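Long-range contacts in Glyoxalase/Bleomycin resistance protein/dioxygenase domain (Frankia sp., PDB 2RK0), which is of unknown precise function but belongs to the glyoxalase/bleomycin resistance/dioxygenase superfamily, whose members bind metals or small ligands: residues His8-Val13 against Ser52-Glu57; Trp29-Arg34 against Ser41-Val46; Pro71-Leu76 against Asp118-Glu123. All blocks are in the same frame, centred on the assembly; numbering follows the deposited sequence.

Interaction 1: His8-Val13 against Ser52-Glu57; sequences HVSLTV and SIVLRE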
loop_
_atom_site.group_PDB
_atom_site.type_symbol
_atom_site.label_atom_id
_atom_site.label_comp_id
_atom_site.label_asym_id
_atom_site.label_seq_id
_atom_site.Cartn_x
_atom_site.Cartn_y
_atom_site.Cartn_z
ATOM N N HIS A 8 -7.923 3.653 0.265
ATOM C CA HIS A 8 -7.415 3.276 1.573
ATOM C C HIS A 8 -6.555 2.031 1.501
ATOM O O HIS A 8 -6.612 1.262 0.541
ATOM C CB HIS A 8 -8.551 3.050 2.573
ATOM C CG HIS A 8 -9.419 1.874 2.258
ATOM N ND1 HIS A 8 -10.619 1.993 1.586
ATOM C CD2 HIS A 8 -9.278 0.558 2.548
ATOM C CE1 HIS A 8 -11.180 0.802 1.479
ATOM N NE2 HIS A 8 -10.385 -0.086 2.056
ATOM N N VAL A 9 -5.743 1.843 2.526
ATOM C CA VAL A 9 -4.876 0.682 2.576
ATOM C C VAL A 9 -5.254 -0.132 3.790
ATOM O O VAL A 9 -5.323 0.387 4.900
ATOM C CB VAL A 9 -3.401 1.082 2.703
ATOM C CG1 VAL A 9 -2.530 -0.174 2.713
ATOM C CG2 VAL A 9 -3.012 1.999 1.554
ATOM N N SER A 10 -5.517 -1.412 3.578
ATOM C CA SER A 10 -5.863 -2.270 4.691
ATOM C C SER A 10 -4.661 -3.165 4.968
ATOM O O SER A 10 -4.209 -3.898 4.088
ATOM C CB SER A 10 -7.096 -3.103 4.344
ATOM O OG SER A 10 -7.522 -3.828 5.480
ATOM N N LEU A 11 -4.140 -3.084 6.189
ATOM C CA LEU A 11 -2.982 -3.866 6.598
ATOM C C LEU A 11 -3.358 -4.983 7.556
ATOM O O LEU A 11 -4.215 -4.811 8.422
ATOM C CB LEU A 11 -1.951 -2.969 7.289
ATOM C CG LEU A 11 -1.424 -1.761 6.509
ATOM C CD1 LEU A 11 -0.373 -1.050 7.352
ATOM C CD2 LEU A 11 -0.822 -2.209 5.174
ATOM N N THR A 12 -2.718 -6.132 7.387
ATOM C CA THR A 12 -2.947 -7.263 8.266
ATOM C C THR A 12 -1.921 -7.166 9.391
ATOM O O THR A 12 -0.717 -7.048 9.134
ATOM C CB THR A 12 -2.765 -8.594 7.520
ATOM O OG1 THR A 12 -3.881 -8.803 6.642
ATOM C CG2 THR A 12 -2.660 -9.754 8.518
ATOM N N VAL A 13 -2.405 -7.193 10.626
ATOM C CA VAL A 13 -1.537 -7.094 11.797
ATOM C C VAL A 13 -1.821 -8.215 12.791
ATOM O O VAL A 13 -2.946 -8.697 12.888
ATOM C CB VAL A 13 -1.724 -5.730 12.506
ATOM C CG1 VAL A 13 -1.319 -4.610 11.555
ATOM C CG2 VAL A 13 -3.171 -5.557 12.955
ATOM N N SER A 52 -6.496 7.012 4.391
ATOM C CA SER A 52 -7.199 6.079 5.261
ATOM C C SER A 52 -6.424 4.778 5.362
ATOM O O SER A 52 -6.020 4.203 4.352
ATOM C CB SER A 52 -8.603 5.765 4.728
ATOM O OG SER A 52 -9.574 6.668 5.225
ATOM N N ILE A 53 -6.220 4.321 6.590
ATOM C CA ILE A 53 -5.528 3.068 6.827
ATOM C C ILE A 53 -6.366 2.210 7.758
ATOM O O ILE A 53 -6.740 2.636 8.856
ATOM C CB ILE A 53 -4.149 3.275 7.475
ATOM C CG1 ILE A 53 -3.223 3.992 6.499
ATOM C CG2 ILE A 53 -3.550 1.921 7.865
ATOM C CD1 ILE A 53 -1.854 4.233 7.047
ATOM N N VAL A 54 -6.664 1.000 7.307
ATOM C CA VAL A 54 -7.446 0.078 8.107
ATOM C C VAL A 54 -6.504 -1.004 8.617
ATOM O O VAL A 54 -5.765 -1.606 7.841
ATOM C CB VAL A 54 -8.570 -0.582 7.278
ATOM C CG1 VAL A 54 -9.423 -1.467 8.180
ATOM C CG2 VAL A 54 -9.433 0.499 6.602
ATOM N N LEU A 55 -6.511 -1.214 9.931
ATOM C CA LEU A 55 -5.679 -2.236 10.559
ATOM C C LEU A 55 -6.594 -3.436 10.742
ATOM O O LEU A 55 -7.720 -3.299 11.218
ATOM C CB LEU A 55 -5.153 -1.738 11.909
ATOM C CG LEU A 55 -4.367 -0.422 11.825
ATOM C CD1 LEU A 55 -3.885 0.021 13.200
ATOM C CD2 LEU A 55 -3.186 -0.610 10.897
ATOM N N ARG A 56 -6.119 -4.618 10.366
ATOM C CA ARG A 56 -6.961 -5.799 10.468
ATOM C C ARG A 56 -6.265 -7.018 11.079
ATOM O O ARG A 56 -5.214 -7.456 10.609
ATOM C CB ARG A 56 -7.498 -6.127 9.073
ATOM C CG ARG A 56 -8.626 -7.135 9.036
ATOM C CD ARG A 56 -9.268 -7.156 7.653
ATOM N NE ARG A 56 -9.987 -5.917 7.368
ATOM C CZ ARG A 56 -11.246 -5.682 7.731
ATOM N NH1 ARG A 56 -11.936 -6.604 8.389
ATOM N NH2 ARG A 56 -11.816 -4.523 7.444
ATOM N N GLU A 57 -6.865 -7.558 12.133
ATOM C CA GLU A 57 -6.320 -8.736 12.793
ATOM C C GLU A 57 -7.183 -9.935 12.423
ATOM O O GLU A 57 -8.389 -9.923 12.651
ATOM C CB GLU A 57 -6.326 -8.570 14.309
ATOM C CG GLU A 57 -5.516 -9.637 15.030
ATOM C CD GLU A 57 -5.693 -9.596 16.538
ATOM O OE1 GLU A 57 -5.813 -8.485 17.096
ATOM O OE2 GLU A 57 -5.695 -10.677 17.163
#
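R56 runs along the sheet face it shares with S10, V54 and T12. Its CB rests 3.6 Å from L11 O. CG continues anti to the backbone N (chi1 -167°), then the chain bends at chi3 (-68°), which carries NE back along the face toward S10: R56 NE lies 3.7 Å from S10 OG, which sits at the edge of the guanidinium, in its plane, without a hydrogen bond. The tip is held from outside, NH1 by T40 OG1, while S10 OG is bonded to D74 of the second subunit, with which R56 NE makes a weak, long ion pair. Between the strands a parallel pairing zigzags: S52 O takes V9 N, V54 uses both its N (to V9 O) and its O (from L11 N, 2.7 Å), as R56 does with L11 O and V13 N. These are the first and last strands of a beta-alpha-beta-beta-beta module of the glyoxalase fold, joined side by side in the mixed sheet. The chain of the second subunit pairs antiparallel with H8, V9, S10 and T12, so the sheet continues across the dimer interface. On the face opposite R56, L11 CD1 meets I53 CG2 at 4.4 Å and L11 CB lies 4.5 Å from L55 CD2; helix 16-27 covers this side through Y23, S19 and L16. At the strand end V13 CG2 lies against R56 O (3.6 Å) and L55 CB. At the other end H8 CB packs against S52 CB (3.5 Å), and H8 CD2 lies 4.1 Å from V54 CG2.

Interaction 2: Trp29-Arg34 against Ser41-Val46; sequences WKELVR and SFAHGV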
loop_
_atom_site.group_PDB
_atom_site.type_symbol
_atom_site.label_atom_id
_atom_site.label_comp_id
_atom_site.label_asym_id
_atom_site.label_seq_id
_atom_site.Cartn_x
_atom_site.Cartn_y
_atom_site.Cartn_z
ATOM N N TRP A 29 -2.006 8.615 13.363
ATOM C CA TRP A 29 -3.150 7.923 12.784
ATOM C C TRP A 29 -4.267 8.160 13.790
ATOM O O TRP A 29 -4.035 8.070 14.988
ATOM C CB TRP A 29 -2.844 6.426 12.708
ATOM C CG TRP A 29 -3.973 5.538 12.254
ATOM C CD1 TRP A 29 -4.380 5.315 10.966
ATOM C CD2 TRP A 29 -4.757 4.665 13.078
ATOM N NE1 TRP A 29 -5.356 4.348 10.939
ATOM C CE2 TRP A 29 -5.606 3.931 12.218
ATOM C CE3 TRP A 29 -4.818 4.427 14.456
ATOM C CZ2 TRP A 29 -6.507 2.968 12.696
ATOM C CZ3 TRP A 29 -5.713 3.472 14.929
ATOM C CH2 TRP A 29 -6.546 2.753 14.048
ATOM N N LYS A 30 -5.467 8.471 13.314
ATOM C CA LYS A 30 -6.590 8.689 14.218
ATOM C C LYS A 30 -7.688 7.678 13.939
ATOM O O LYS A 30 -8.266 7.661 12.856
ATOM C CB LYS A 30 -7.165 10.095 14.065
ATOM C CG LYS A 30 -8.400 10.315 14.938
ATOM C CD LYS A 30 -9.058 11.659 14.687
ATOM C CE LYS A 30 -10.333 11.801 15.518
ATOM N NZ LYS A 30 -11.057 13.074 15.250
ATOM N N GLU A 31 -7.982 6.849 14.932
ATOM C CA GLU A 31 -9.009 5.824 14.805
ATOM C C GLU A 31 -10.397 6.451 14.713
ATOM O O GLU A 31 -10.760 7.284 15.542
ATOM C CB GLU A 31 -8.948 4.890 16.013
ATOM C CG GLU A 31 -9.832 3.665 15.907
ATOM C CD GLU A 31 -9.855 2.839 17.190
ATOM O OE1 GLU A 31 -8.769 2.530 17.726
ATOM O OE2 GLU A 31 -10.963 2.497 17.655
ATOM N N LEU A 32 -11.168 6.053 13.703
ATOM C CA LEU A 32 -12.519 6.576 13.534
ATOM C C LEU A 32 -13.566 5.557 13.972
ATOM O O LEU A 32 -14.664 5.922 14.386
ATOM C CB LEU A 32 -12.773 6.967 12.077
ATOM C CG LEU A 32 -11.945 8.114 11.494
ATOM C CD1 LEU A 32 -12.548 8.530 10.168
ATOM C CD2 LEU A 32 -11.931 9.295 12.453
ATOM N N VAL A 33 -13.221 4.279 13.876
ATOM C CA VAL A 33 -14.147 3.228 14.270
ATOM C C VAL A 33 -13.480 1.870 14.184
ATOM O O VAL A 33 -12.704 1.606 13.270
ATOM C CB VAL A 33 -15.405 3.215 13.368
ATOM C CG1 VAL A 33 -15.010 3.018 11.906
ATOM C CG2 VAL A 33 -16.349 2.110 13.813
ATOM N N ARG A 34 -13.760 1.014 15.160
ATOM C CA ARG A 34 -13.198 -0.319 15.138
ATOM C C ARG A 34 -14.354 -1.291 15.239
ATOM O O ARG A 34 -15.352 -1.024 15.913
ATOM C CB ARG A 34 -12.201 -0.534 16.279
ATOM C CG ARG A 34 -12.781 -0.501 17.673
ATOM C CD ARG A 34 -11.769 -1.090 18.634
ATOM N NE ARG A 34 -10.492 -0.384 18.569
ATOM C CZ ARG A 34 -9.352 -0.854 19.066
ATOM N NH1 ARG A 34 -9.325 -2.041 19.662
ATOM N NH2 ARG A 34 -8.244 -0.132 18.980
ATOM N N SER A 41 -10.906 -8.606 13.174
ATOM C CA SER A 41 -11.205 -7.463 14.029
ATOM C C SER A 41 -10.523 -6.344 13.247
ATOM O O SER A 41 -9.437 -6.547 12.706
ATOM C CB SER A 41 -10.540 -7.591 15.403
ATOM O OG SER A 41 -11.057 -8.690 16.132
ATOM N N PHE A 42 -11.146 -5.176 13.169
ATOM C CA PHE A 42 -10.541 -4.091 12.418
ATOM C C PHE A 42 -10.680 -2.752 13.120
ATOM O O PHE A 42 -11.507 -2.579 14.022
ATOM C CB PHE A 42 -11.181 -4.009 11.032
ATOM C CG PHE A 42 -12.569 -3.443 11.049
ATOM C CD1 PHE A 42 -12.771 -2.067 11.122
ATOM C CD2 PHE A 42 -13.678 -4.284 11.037
ATOM C CE1 PHE A 42 -14.056 -1.533 11.186
ATOM C CE2 PHE A 42 -14.973 -3.762 11.101
ATOM C CZ PHE A 42 -15.161 -2.382 11.177
ATOM N N ALA A 43 -9.849 -1.812 12.693
ATOM C CA ALA A 43 -9.858 -0.458 13.215
ATOM C C ALA A 43 -9.520 0.427 12.029
ATOM O O ALA A 43 -8.447 0.310 11.435
ATOM C CB ALA A 43 -8.816 -0.292 14.318
ATOM N N HIS A 44 -10.462 1.286 11.662
ATOM C CA HIS A 44 -10.274 2.194 10.547
ATOM C C HIS A 44 -9.888 3.569 11.073
ATOM O O HIS A 44 -10.581 4.133 11.916
ATOM C CB HIS A 44 -11.566 2.312 9.739
ATOM C CG HIS A 44 -11.530 3.387 8.699
ATOM N ND1 HIS A 44 -12.672 3.940 8.163
ATOM C CD2 HIS A 44 -10.491 4.012 8.096
ATOM C CE1 HIS A 44 -12.338 4.862 7.277
ATOM N NE2 HIS A 44 -11.022 4.925 7.217
ATOM N N GLY A 45 -8.784 4.102 10.567
ATOM C CA GLY A 45 -8.341 5.416 10.989
ATOM C C GLY A 45 -7.831 6.215 9.807
ATOM O O GLY A 45 -7.713 5.691 8.697
ATOM N N VAL A 46 -7.536 7.489 10.035
ATOM C CA VAL A 46 -7.023 8.334 8.967
ATOM C C VAL A 46 -5.752 9.018 9.428
ATOM O O VAL A 46 -5.597 9.334 10.609
ATOM C CB VAL A 46 -8.044 9.414 8.556
ATOM C CG1 VAL A 46 -7.527 10.172 7.349
ATOM C CG2 VAL A 46 -9.386 8.775 8.242
#
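H44 O is gripped by two consecutive amides, L32 N at 2.7 Å and V33 N at 3.3 Å, both lying in its carbonyl plane. L32 and V33 thus face one residue, a classic beta bulge that shifts the antiparallel register by one within the hairpin of strands 30-36 and 40-46. Beyond it H44 N returns a bond to V33 O, and on the other side K30 and V46 form a doubly bonded pair. L32 CD1 meets V46 CG2 at 3.7 Å. W29, with CG anti to its backbone N (chi1 174°), swings its indole across the hairpin against the bare backbone of G45: W29 NE1 lies 3.2 Å from G45 CA, an approach that the lack of a side chain there permits. The far corner of the ring, CH2, touches A43 CB at 3.8 Å, and A43 O lies at the ring edge. On the face that carries A43, R34 meets the carboxylate of E31 side-on, NH2 to OE1 (3.0 Å) and NE to OE2 (3.1 Å); both oxygens lie near the guanidinium plane, but OE2 is approached from above the carboxylate. The third nitrogen, NH1, forms a salt bridge with D17. W29 NE1 donates to I53 O and H44 NE2 bonds S52 OG; strand 40-46 lies between 30-36 and 52-58, and helix 16-27 packs through L16 and C20 on the face carrying A43.

Interaction 3: Pro71-Leu76 against Asp118-Glu123; sequences PGLDHL and DNIALE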
loop_
_atom_site.group_PDB
_atom_site.type_symbol
_atom_site.label_atom_id
_atom_site.label_comp_id
_atom_site.label_asym_id
_atom_site.label_seq_id
_atom_site.Cartn_x
_atom_site.Cartn_y
_atom_site.Cartn_z
ATOM N N PRO A 71 4.085 -12.580 -2.259
ATOM C CA PRO A 71 3.186 -11.659 -2.966
ATOM C C PRO A 71 2.372 -10.804 -2.002
ATOM O O PRO A 71 1.924 -11.271 -0.951
ATOM C CB PRO A 71 2.312 -12.595 -3.800
ATOM C CG PRO A 71 3.212 -13.779 -4.037
ATOM C CD PRO A 71 3.831 -13.972 -2.673
ATOM N N GLY A 72 2.183 -9.547 -2.366
ATOM C CA GLY A 72 1.442 -8.643 -1.512
ATOM C C GLY A 72 2.237 -7.359 -1.415
ATOM O O GLY A 72 2.746 -6.872 -2.424
ATOM N N LEU A 73 2.370 -6.819 -0.208
ATOM C CA LEU A 73 3.112 -5.574 -0.026
ATOM C C LEU A 73 4.633 -5.749 0.087
ATOM O O LEU A 73 5.111 -6.572 0.864
ATOM C CB LEU A 73 2.611 -4.850 1.231
ATOM C CG LEU A 73 3.224 -3.478 1.543
ATOM C CD1 LEU A 73 2.834 -2.470 0.474
ATOM C CD2 LEU A 73 2.743 -2.994 2.905
ATOM N N ASP A 74 5.379 -4.982 -0.704
ATOM C CA ASP A 74 6.840 -4.986 -0.652
ATOM C C ASP A 74 7.126 -3.897 0.396
ATOM O O ASP A 74 7.814 -4.135 1.396
ATOM C CB ASP A 74 7.422 -4.617 -2.024
ATOM C CG ASP A 74 8.942 -4.497 -2.012
ATOM O OD1 ASP A 74 9.458 -3.424 -2.396
ATOM O OD2 ASP A 74 9.622 -5.475 -1.626
ATOM N N HIS A 75 6.575 -2.708 0.168
ATOM C CA HIS A 75 6.678 -1.600 1.116
ATOM C C HIS A 75 5.738 -0.456 0.734
ATOM O O HIS A 75 5.351 -0.330 -0.426
ATOM C CB HIS A 75 8.125 -1.092 1.246
ATOM C CG HIS A 75 8.652 -0.419 0.020
ATOM N ND1 HIS A 75 8.385 0.898 -0.281
ATOM C CD2 HIS A 75 9.458 -0.879 -0.968
ATOM C CE1 HIS A 75 9.008 1.224 -1.402
ATOM N NE2 HIS A 75 9.664 0.165 -1.837
ATOM N N LEU A 76 5.357 0.353 1.723
ATOM C CA LEU A 76 4.455 1.484 1.513
ATOM C C LEU A 76 5.187 2.800 1.802
ATOM O O LEU A 76 5.706 2.998 2.894
ATOM C CB LEU A 76 3.240 1.351 2.431
ATOM C CG LEU A 76 2.174 2.445 2.372
ATOM C CD1 LEU A 76 1.641 2.595 0.947
ATOM C CD2 LEU A 76 1.052 2.085 3.331
ATOM N N ASP A 118 4.624 -4.827 13.312
ATOM C CA ASP A 118 4.661 -6.136 12.660
ATOM C C ASP A 118 5.802 -6.240 11.649
ATOM O O ASP A 118 5.848 -7.157 10.829
ATOM C CB ASP A 118 3.324 -6.407 11.972
ATOM C CG ASP A 118 2.246 -6.795 12.954
ATOM O OD1 ASP A 118 2.140 -7.997 13.259
ATOM O OD2 ASP A 118 1.521 -5.901 13.438
ATOM N N ASN A 119 6.724 -5.287 11.712
ATOM C CA ASN A 119 7.866 -5.266 10.810
ATOM C C ASN A 119 7.483 -4.960 9.369
ATOM O O ASN A 119 8.264 -5.195 8.449
ATOM C CB ASN A 119 8.606 -6.600 10.850
ATOM C CG ASN A 119 10.097 -6.421 10.832
ATOM O OD1 ASN A 119 10.816 -7.108 10.099
ATOM N ND2 ASN A 119 10.581 -5.493 11.648
ATOM N N ILE A 120 6.279 -4.449 9.160
ATOM C CA ILE A 120 5.860 -4.109 7.807
ATOM C C ILE A 120 6.737 -2.943 7.346
ATOM O O ILE A 120 6.949 -1.982 8.095
ATOM C CB ILE A 120 4.376 -3.716 7.787
ATOM C CG1 ILE A 120 3.540 -4.926 8.229
ATOM C CG2 ILE A 120 3.985 -3.196 6.399
ATOM C CD1 ILE A 120 2.042 -4.664 8.323
ATOM N N ALA A 121 7.260 -3.039 6.127
ATOM C CA ALA A 121 8.141 -2.014 5.591
ATOM C C ALA A 121 7.439 -0.742 5.125
ATOM O O ALA A 121 6.618 -0.772 4.207
ATOM C CB ALA A 121 8.978 -2.589 4.451
ATOM N N LEU A 122 7.794 0.373 5.762
ATOM C CA LEU A 122 7.239 1.686 5.455
ATOM C C LEU A 122 8.359 2.685 5.157
ATOM O O LEU A 122 9.521 2.469 5.527
ATOM C CB LEU A 122 6.432 2.204 6.647
ATOM C CG LEU A 122 5.325 1.296 7.175
ATOM C CD1 LEU A 122 4.730 1.909 8.451
ATOM C CD2 LEU A 122 4.260 1.118 6.094
ATOM N N GLU A 123 7.997 3.774 4.485
ATOM C CA GLU A 123 8.944 4.825 4.138
ATOM C C GLU A 123 8.259 6.190 4.161
ATOM O O GLU A 123 7.044 6.294 3.968
ATOM C CB GLU A 123 9.514 4.628 2.726
ATOM C CG GLU A 123 10.254 3.335 2.470
ATOM C CD GLU A 123 10.977 3.355 1.125
ATOM O OE1 GLU A 123 10.465 3.992 0.181
ATOM O OE2 GLU A 123 12.045 2.724 1.009
#
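I120 comes first along the second segment to touch the other, its CG2 3.7 Å from L73 CD2, the two side chains crossing at about a right angle. A121 follows, its CB 3.6 Å from both D74 O and H75 CB, close to the point where the first segment turns a corner. The carboxylate of D74 leads the opposite way, with a salt bridge to R56 and a hydrogen bond to H58 of the second subunit. A121 O accepts L76 N at 3.0 Å, and H75 CA also approaches this oxygen. Here the parallel pairing of strands 72-80 and 121-127 begins, in the second beta-alpha-beta-beta-beta module, matching the first in strand order 1-4-3-2; G72, H75 and L76 pair antiparallel with a strand of the second subunit. At L122 the side chain leans toward the neighbouring strand, CD2 meeting L76 CB at 3.8 Å, while Y23 of helix 16-27 and F114 also pack on it. E123 closes the run: its N donates to L76 O at 2.9 Å, and its extended side chain, CG anti to the carbonyl carbon (chi1 -59°), brings the carboxylate obliquely against the H75 imidazole, the planes 38° apart. OE1 comes 3.5 Å from H75 CE1, with OE2 over one ring face toward the rim. H75 ND1 is buried without a partner in the model. The H75 ring also meets H8 of the second subunit.

From the N terminus, strand 6-12 leads into helix 16-27 and then into the hairpin of interaction 2, which closes with six residues between the segments, half of them still strand. That hairpin is nested inside the larger loop closed by interaction 1, when strand 52-58 returns beside strand 6-12; backbone bonds from L55 to A43 and from E57 to S41 join the two contacts into one sheet. Interaction 3 follows in series, closing a loop of 41 residues that holds helix 83-96 and strands 104-106 and 109-115. It meets interaction 1 where V13 packs on D118 and T12 on I120, but stays about 10 Å, nearest atoms, from interaction 2. Interactions 1 and 3 both touch the second subunit.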